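Local coordinates for protein F420-dependent methylenetetrahydromethanopterin dehydrogenase (Methanopyrus kandleri, PDB 1QV9) that catalyses the reversible, coenzyme F420-dependent reduction of methenyl- to methylene-tetrahydromethanopterin in methanogenesis from carbon dioxide, at residues A[84-98]-A[105-119]. Sequence-based numbering, arbitrary orientation.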
loop_
_atom_site.group_PDB
_atom_site.type_symbol
_atom_site.label_atom_id
_atom_site.label_comp_id
_atom_site.label_asym_id
_atom_site.label_seq_id
_atom_site.Cartn_x
_atom_site.Cartn_y
_atom_site.Cartn_z
ATOM N N ARG A 84 -41.838 -10.122 -12.778
ATOM C CA ARG A 84 -41.861 -11.582 -12.862
ATOM C C ARG A 84 -43.203 -12.064 -13.364
ATOM O O ARG A 84 -43.255 -12.880 -14.259
ATOM C CB ARG A 84 -41.504 -12.213 -11.517
ATOM C CG ARG A 84 -40.023 -12.075 -11.184
ATOM C CD ARG A 84 -39.631 -12.898 -9.977
ATOM N NE ARG A 84 -40.203 -12.396 -8.729
ATOM C CZ ARG A 84 -41.106 -13.055 -8.012
ATOM N NH1 ARG A 84 -41.568 -12.515 -6.891
ATOM N NH2 ARG A 84 -41.543 -14.251 -8.418
ATOM N N GLU A 85 -44.293 -11.518 -12.832
ATOM C CA GLU A 85 -45.620 -11.917 -13.297
ATOM C C GLU A 85 -45.805 -11.654 -14.793
ATOM O O GLU A 85 -46.263 -12.519 -15.552
ATOM C CB GLU A 85 -46.692 -11.138 -12.572
ATOM C CG GLU A 85 -46.843 -11.416 -11.121
ATOM C CD GLU A 85 -48.042 -10.658 -10.552
ATOM O OE1 GLU A 85 -49.145 -10.757 -11.150
ATOM O OE2 GLU A 85 -47.879 -9.966 -9.521
HETATM N N MSE A 86 -45.450 -10.444 -15.215
HETATM C CA MSE A 86 -45.590 -10.068 -16.610
HETATM C C MSE A 86 -44.743 -10.908 -17.553
HETATM O O MSE A 86 -45.219 -11.318 -18.603
HETATM C CB MSE A 86 -45.273 -8.576 -16.769
HETATM C CG MSE A 86 -46.116 -7.698 -15.836
HETATM SE SE MSE A 86 -45.593 -5.829 -15.855
HETATM C CE MSE A 86 -46.047 -5.386 -17.721
ATOM N N LEU A 87 -43.486 -11.158 -17.192
ATOM C CA LEU A 87 -42.618 -11.955 -18.038
ATOM C C LEU A 87 -43.043 -13.413 -18.057
ATOM O O LEU A 87 -42.951 -14.073 -19.098
ATOM C CB LEU A 87 -41.155 -11.820 -17.579
ATOM C CG LEU A 87 -40.631 -10.396 -17.834
ATOM C CD1 LEU A 87 -39.255 -10.238 -17.190
ATOM C CD2 LEU A 87 -40.571 -10.101 -19.341
ATOM N N ALA A 88 -43.520 -13.892 -16.918
ATOM C CA ALA A 88 -43.970 -15.281 -16.812
ATOM C C ALA A 88 -45.200 -15.480 -17.701
ATOM O O ALA A 88 -45.401 -16.573 -18.250
ATOM C CB ALA A 88 -44.315 -15.609 -15.375
ATOM N N ASP A 89 -46.001 -14.422 -17.857
ATOM C CA ASP A 89 -47.236 -14.428 -18.672
ATOM C C ASP A 89 -46.984 -14.264 -20.157
ATOM O O ASP A 89 -47.917 -14.379 -20.966
ATOM C CB ASP A 89 -48.126 -13.269 -18.258
ATOM C CG ASP A 89 -49.411 -13.705 -17.647
ATOM O OD1 ASP A 89 -49.414 -14.008 -16.430
ATOM O OD2 ASP A 89 -50.421 -13.745 -18.394
ATOM N N SER A 90 -45.751 -13.963 -20.539
ATOM C CA SER A 90 -45.440 -13.766 -21.950
ATOM C C SER A 90 -44.903 -15.039 -22.582
ATOM O O SER A 90 -44.602 -16.014 -21.875
ATOM C CB SER A 90 -44.392 -12.653 -22.142
ATOM O OG SER A 90 -43.083 -13.116 -21.847
ATOM N N GLU A 91 -44.760 -15.002 -23.902
ATOM C CA GLU A 91 -44.237 -16.118 -24.696
ATOM C C GLU A 91 -42.700 -16.123 -24.752
ATOM O O GLU A 91 -42.089 -17.060 -25.284
ATOM C CB GLU A 91 -44.745 -16.013 -26.144
ATOM C CG GLU A 91 -44.188 -14.781 -26.873
ATOM C CD GLU A 91 -44.361 -14.811 -28.388
ATOM O OE1 GLU A 91 -43.479 -15.356 -29.098
ATOM O OE2 GLU A 91 -45.381 -14.283 -28.873
ATOM N N TYR A 92 -42.070 -15.072 -24.228
ATOM C CA TYR A 92 -40.625 -14.961 -24.310
ATOM C C TYR A 92 -39.841 -15.565 -23.158
ATOM O O TYR A 92 -40.071 -15.192 -22.020
ATOM C CB TYR A 92 -40.213 -13.473 -24.387
ATOM C CG TYR A 92 -40.880 -12.758 -25.496
ATOM C CD1 TYR A 92 -40.447 -12.933 -26.804
ATOM C CD2 TYR A 92 -41.966 -11.938 -25.245
ATOM C CE1 TYR A 92 -41.100 -12.297 -27.862
ATOM C CE2 TYR A 92 -42.621 -11.296 -26.280
ATOM C CZ TYR A 92 -42.178 -11.488 -27.578
ATOM O OH TYR A 92 -42.821 -10.847 -28.623
ATOM N N PRO A 93 -38.904 -16.504 -23.445
ATOM C CA PRO A 93 -38.082 -17.127 -22.383
ATOM C C PRO A 93 -37.426 -15.968 -21.647
ATOM O O PRO A 93 -36.924 -15.037 -22.289
ATOM C CB PRO A 93 -37.070 -17.946 -23.165
ATOM C CG PRO A 93 -37.885 -18.388 -24.374
ATOM C CD PRO A 93 -38.569 -17.068 -24.766
ATOM N N ALA A 94 -37.433 -16.022 -20.320
ATOM C CA ALA A 94 -36.891 -14.910 -19.528
ATOM C C ALA A 94 -36.024 -15.369 -18.363
ATOM O O ALA A 94 -36.234 -16.455 -17.794
ATOM C CB ALA A 94 -38.059 -14.059 -19.002
ATOM N N VAL A 95 -35.099 -14.495 -17.970
ATOM C CA VAL A 95 -34.159 -14.748 -16.890
ATOM C C VAL A 95 -34.161 -13.547 -15.974
ATOM O O VAL A 95 -34.186 -12.403 -16.453
ATOM C CB VAL A 95 -32.707 -14.911 -17.439
ATOM C CG1 VAL A 95 -31.700 -15.120 -16.267
ATOM C CG2 VAL A 95 -32.653 -16.086 -18.426
ATOM N N ILE A 96 -34.171 -13.802 -14.673
ATOM C CA ILE A 96 -34.140 -12.756 -13.668
ATOM C C ILE A 96 -32.739 -12.689 -13.060
ATOM O O ILE A 96 -32.225 -13.700 -12.572
ATOM C CB ILE A 96 -35.151 -13.080 -12.507
ATOM C CG1 ILE A 96 -36.574 -13.264 -13.054
ATOM C CG2 ILE A 96 -35.167 -11.973 -11.466
ATOM C CD1 ILE A 96 -37.111 -12.093 -13.836
ATOM N N ILE A 97 -32.124 -11.508 -13.077
ATOM C CA ILE A 97 -30.819 -11.320 -12.437
ATOM C C ILE A 97 -31.139 -10.575 -11.168
ATOM O O ILE A 97 -31.797 -9.537 -11.215
ATOM C CB ILE A 97 -29.860 -10.460 -13.340
ATOM C CG1 ILE A 97 -29.397 -11.252 -14.587
ATOM C CG2 ILE A 97 -28.713 -9.925 -12.496
ATOM C CD1 ILE A 97 -29.344 -12.737 -14.476
ATOM N N GLY A 98 -30.697 -11.115 -10.031
ATOM C CA GLY A 98 -30.952 -10.507 -8.738
ATOM C C GLY A 98 -29.860 -10.746 -7.718
ATOM O O GLY A 98 -28.801 -11.228 -8.065
ATOM N N VAL A 105 -37.846 -16.179 -3.378
ATOM C CA VAL A 105 -38.819 -16.511 -4.416
ATOM C C VAL A 105 -38.298 -17.454 -5.495
ATOM O O VAL A 105 -38.795 -17.503 -6.614
ATOM C CB VAL A 105 -39.424 -15.218 -5.050
ATOM C CG1 VAL A 105 -40.245 -14.486 -4.013
ATOM C CG2 VAL A 105 -38.306 -14.277 -5.553
ATOM N N LYS A 106 -37.292 -18.234 -5.133
ATOM C CA LYS A 106 -36.720 -19.186 -6.047
ATOM C C LYS A 106 -37.811 -20.167 -6.507
ATOM O O LYS A 106 -37.934 -20.466 -7.697
ATOM C CB LYS A 106 -35.589 -19.940 -5.327
ATOM C CG LYS A 106 -34.647 -20.682 -6.235
ATOM C CD LYS A 106 -33.451 -21.276 -5.454
ATOM C CE LYS A 106 -33.816 -22.589 -4.764
ATOM N NZ LYS A 106 -34.372 -23.628 -5.687
ATOM N N ASP A 107 -38.591 -20.680 -5.557
ATOM C CA ASP A 107 -39.622 -21.639 -5.943
ATOM C C ASP A 107 -40.666 -20.981 -6.846
ATOM O O ASP A 107 -41.101 -21.583 -7.824
ATOM C CB ASP A 107 -40.293 -22.253 -4.698
ATOM C CG ASP A 107 -39.381 -23.222 -3.962
ATOM O OD1 ASP A 107 -38.491 -23.826 -4.599
ATOM O OD2 ASP A 107 -39.567 -23.388 -2.744
ATOM N N GLU A 108 -41.057 -19.745 -6.521
ATOM C CA GLU A 108 -42.015 -19.015 -7.347
ATOM C C GLU A 108 -41.484 -18.870 -8.758
ATOM O O GLU A 108 -42.208 -19.072 -9.720
ATOM C CB GLU A 108 -42.274 -17.599 -6.810
ATOM C CG GLU A 108 -43.258 -17.490 -5.679
ATOM C CD GLU A 108 -43.622 -16.034 -5.351
ATOM O OE1 GLU A 108 -43.639 -15.168 -6.272
ATOM O OE2 GLU A 108 -43.907 -15.763 -4.161
HETATM N N MSE A 109 -40.212 -18.504 -8.897
HETATM C CA MSE A 109 -39.687 -18.337 -10.244
HETATM C C MSE A 109 -39.671 -19.617 -11.034
HETATM O O MSE A 109 -39.969 -19.609 -12.224
HETATM C CB MSE A 109 -38.274 -17.730 -10.222
HETATM C CG MSE A 109 -38.278 -16.273 -9.804
HETATM SE SE MSE A 109 -36.542 -15.386 -9.906
HETATM C CE MSE A 109 -35.681 -16.252 -8.356
ATOM N N GLU A 110 -39.325 -20.726 -10.384
ATOM C CA GLU A 110 -39.289 -21.992 -11.118
ATOM C C GLU A 110 -40.703 -22.338 -11.583
ATOM O O GLU A 110 -40.894 -22.787 -12.697
ATOM C CB GLU A 110 -38.682 -23.100 -10.250
ATOM C CG GLU A 110 -37.233 -22.765 -9.864
ATOM C CD GLU A 110 -36.545 -23.821 -9.023
ATOM O OE1 GLU A 110 -37.192 -24.832 -8.677
ATOM O OE2 GLU A 110 -35.352 -23.634 -8.696
ATOM N N GLU A 111 -41.689 -22.072 -10.742
ATOM C CA GLU A 111 -43.083 -22.328 -11.113
ATOM C C GLU A 111 -43.506 -21.391 -12.258
ATOM O O GLU A 111 -44.321 -21.759 -13.094
ATOM C CB GLU A 111 -44.001 -22.104 -9.910
ATOM C CG GLU A 111 -45.462 -22.458 -10.197
ATOM C CD GLU A 111 -46.387 -22.151 -9.028
ATOM O OE1 GLU A 111 -46.072 -22.569 -7.889
ATOM O OE2 GLU A 111 -47.435 -21.498 -9.251
ATOM N N GLN A 112 -42.914 -20.192 -12.301
ATOM C CA GLN A 112 -43.218 -19.197 -13.324
ATOM C C GLN A 112 -42.492 -19.498 -14.611
ATOM O O GLN A 112 -42.659 -18.783 -15.590
ATOM C CB GLN A 112 -42.843 -17.770 -12.832
ATOM C CG GLN A 112 -43.753 -17.222 -11.761
ATOM C CD GLN A 112 -43.241 -15.912 -11.149
ATOM O OE1 GLN A 112 -42.067 -15.798 -10.818
ATOM N NE2 GLN A 112 -44.134 -14.945 -10.957
ATOM N N GLY A 113 -41.646 -20.533 -14.600
ATOM C CA GLY A 113 -40.935 -20.913 -15.797
ATOM C C GLY A 113 -39.817 -19.944 -16.124
ATOM O O GLY A 113 -39.384 -19.865 -17.266
ATOM N N LEU A 114 -39.339 -19.251 -15.098
ATOM C CA LEU A 114 -38.277 -18.263 -15.290
ATOM C C LEU A 114 -36.910 -18.762 -14.867
ATOM O O LEU A 114 -36.804 -19.525 -13.913
ATOM C CB LEU A 114 -38.591 -17.019 -14.448
ATOM C CG LEU A 114 -39.865 -16.254 -14.785
ATOM C CD1 LEU A 114 -40.152 -15.238 -13.652
ATOM C CD2 LEU A 114 -39.741 -15.568 -16.140
ATOM N N GLY A 115 -35.870 -18.368 -15.616
ATOM C CA GLY A 115 -34.519 -18.680 -15.202
ATOM C C GLY A 115 -34.079 -17.589 -14.216
ATOM O O GLY A 115 -34.761 -16.547 -14.041
ATOM N N TYR A 116 -32.972 -17.831 -13.525
ATOM C CA TYR A 116 -32.459 -16.813 -12.594
ATOM C C TYR A 116 -30.979 -16.943 -12.337
ATOM O O TYR A 116 -30.411 -18.018 -12.444
ATOM C CB TYR A 116 -33.177 -16.835 -11.218
ATOM C CG TYR A 116 -33.218 -18.174 -10.495
ATOM C CD1 TYR A 116 -34.331 -18.998 -10.634
ATOM C CD2 TYR A 116 -32.145 -18.631 -9.736
ATOM C CE1 TYR A 116 -34.374 -20.260 -10.031
ATOM C CE2 TYR A 116 -32.176 -19.903 -9.134
ATOM C CZ TYR A 116 -33.299 -20.696 -9.294
ATOM O OH TYR A 116 -33.349 -21.945 -8.704
ATOM N N ILE A 117 -30.344 -15.808 -12.037
ATOM C CA ILE A 117 -28.950 -15.826 -11.629
ATOM C C ILE A 117 -28.989 -14.888 -10.438
ATOM O O ILE A 117 -29.245 -13.682 -10.582
ATOM C CB ILE A 117 -27.966 -15.275 -12.682
ATOM C CG1 ILE A 117 -28.073 -16.138 -13.944
ATOM C CG2 ILE A 117 -26.528 -15.329 -12.113
ATOM C CD1 ILE A 117 -27.189 -15.667 -15.133
ATOM N N LEU A 118 -28.805 -15.454 -9.247
ATOM C CA LEU A 118 -28.828 -14.660 -8.023
ATOM C C LEU A 118 -27.391 -14.503 -7.537
ATOM O O LEU A 118 -26.720 -15.481 -7.262
ATOM C CB LEU A 118 -29.685 -15.350 -6.963
ATOM C CG LEU A 118 -31.144 -15.514 -7.423
ATOM C CD1 LEU A 118 -31.937 -16.180 -6.311
ATOM C CD2 LEU A 118 -31.760 -14.123 -7.729
ATOM N N VAL A 119 -26.908 -13.265 -7.450
ATOM C CA VAL A 119 -25.538 -13.007 -7.066
ATOM C C VAL A 119 -25.501 -12.520 -5.623
ATOM O O VAL A 119 -25.785 -11.340 -5.333
ATOM C CB VAL A 119 -24.938 -11.951 -8.043
ATOM C CG1 VAL A 119 -23.461 -11.719 -7.751
ATOM C CG2 VAL A 119 -25.102 -12.473 -9.471
HETATM O O HOH W 1 -43.845 -18.801 -17.876
HETATM O O HOH W 2 -39.424 -18.113 -19.357
#
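Arg-84 lays its side chain across helix 106-111, one guanidinium face covered by Val-105, whose CG2 stands 3.9 Å above its centre. A bend at chi3 (-69°) turns the group toward Glu-108 and Gln-112, where NH2 gives two bonds: a salt bridge to Glu-108 OE1 (3.1 Å), in the guanidinium plane but above the carboxylate plane, and a hydrogen bond to Gln-112 OE1 (2.9 Å). NE is hydrogen-bonded to Pro-75 O, a further hold on the group. A methionine here would probably leave Glu-108 without its charged mate and the Gln-112 amide free to turn. Nearer the sheet, Leu-114 CD2 meets Ala-94 CB (3.6 Å). A Schellman motif at Gly-113 ends the helix and leads into strand 115-119, which pairs in parallel with 94-98 through five backbone bonds from Ala-94 O to Val-119 N. Ile-97 and Ile-117 lie side by side on the sheet face away from Ile-96, CD1 of the former tight against CB of the latter (3.4 Å). This beta-alpha-beta unit belongs to the parallel sheet of an alpha/beta domain: helices 78-88 and 106-111 cover one face, helix 153-169 packs against Ile-97 and Ile-117 on the other, and strand 67-71 flanks 94-98.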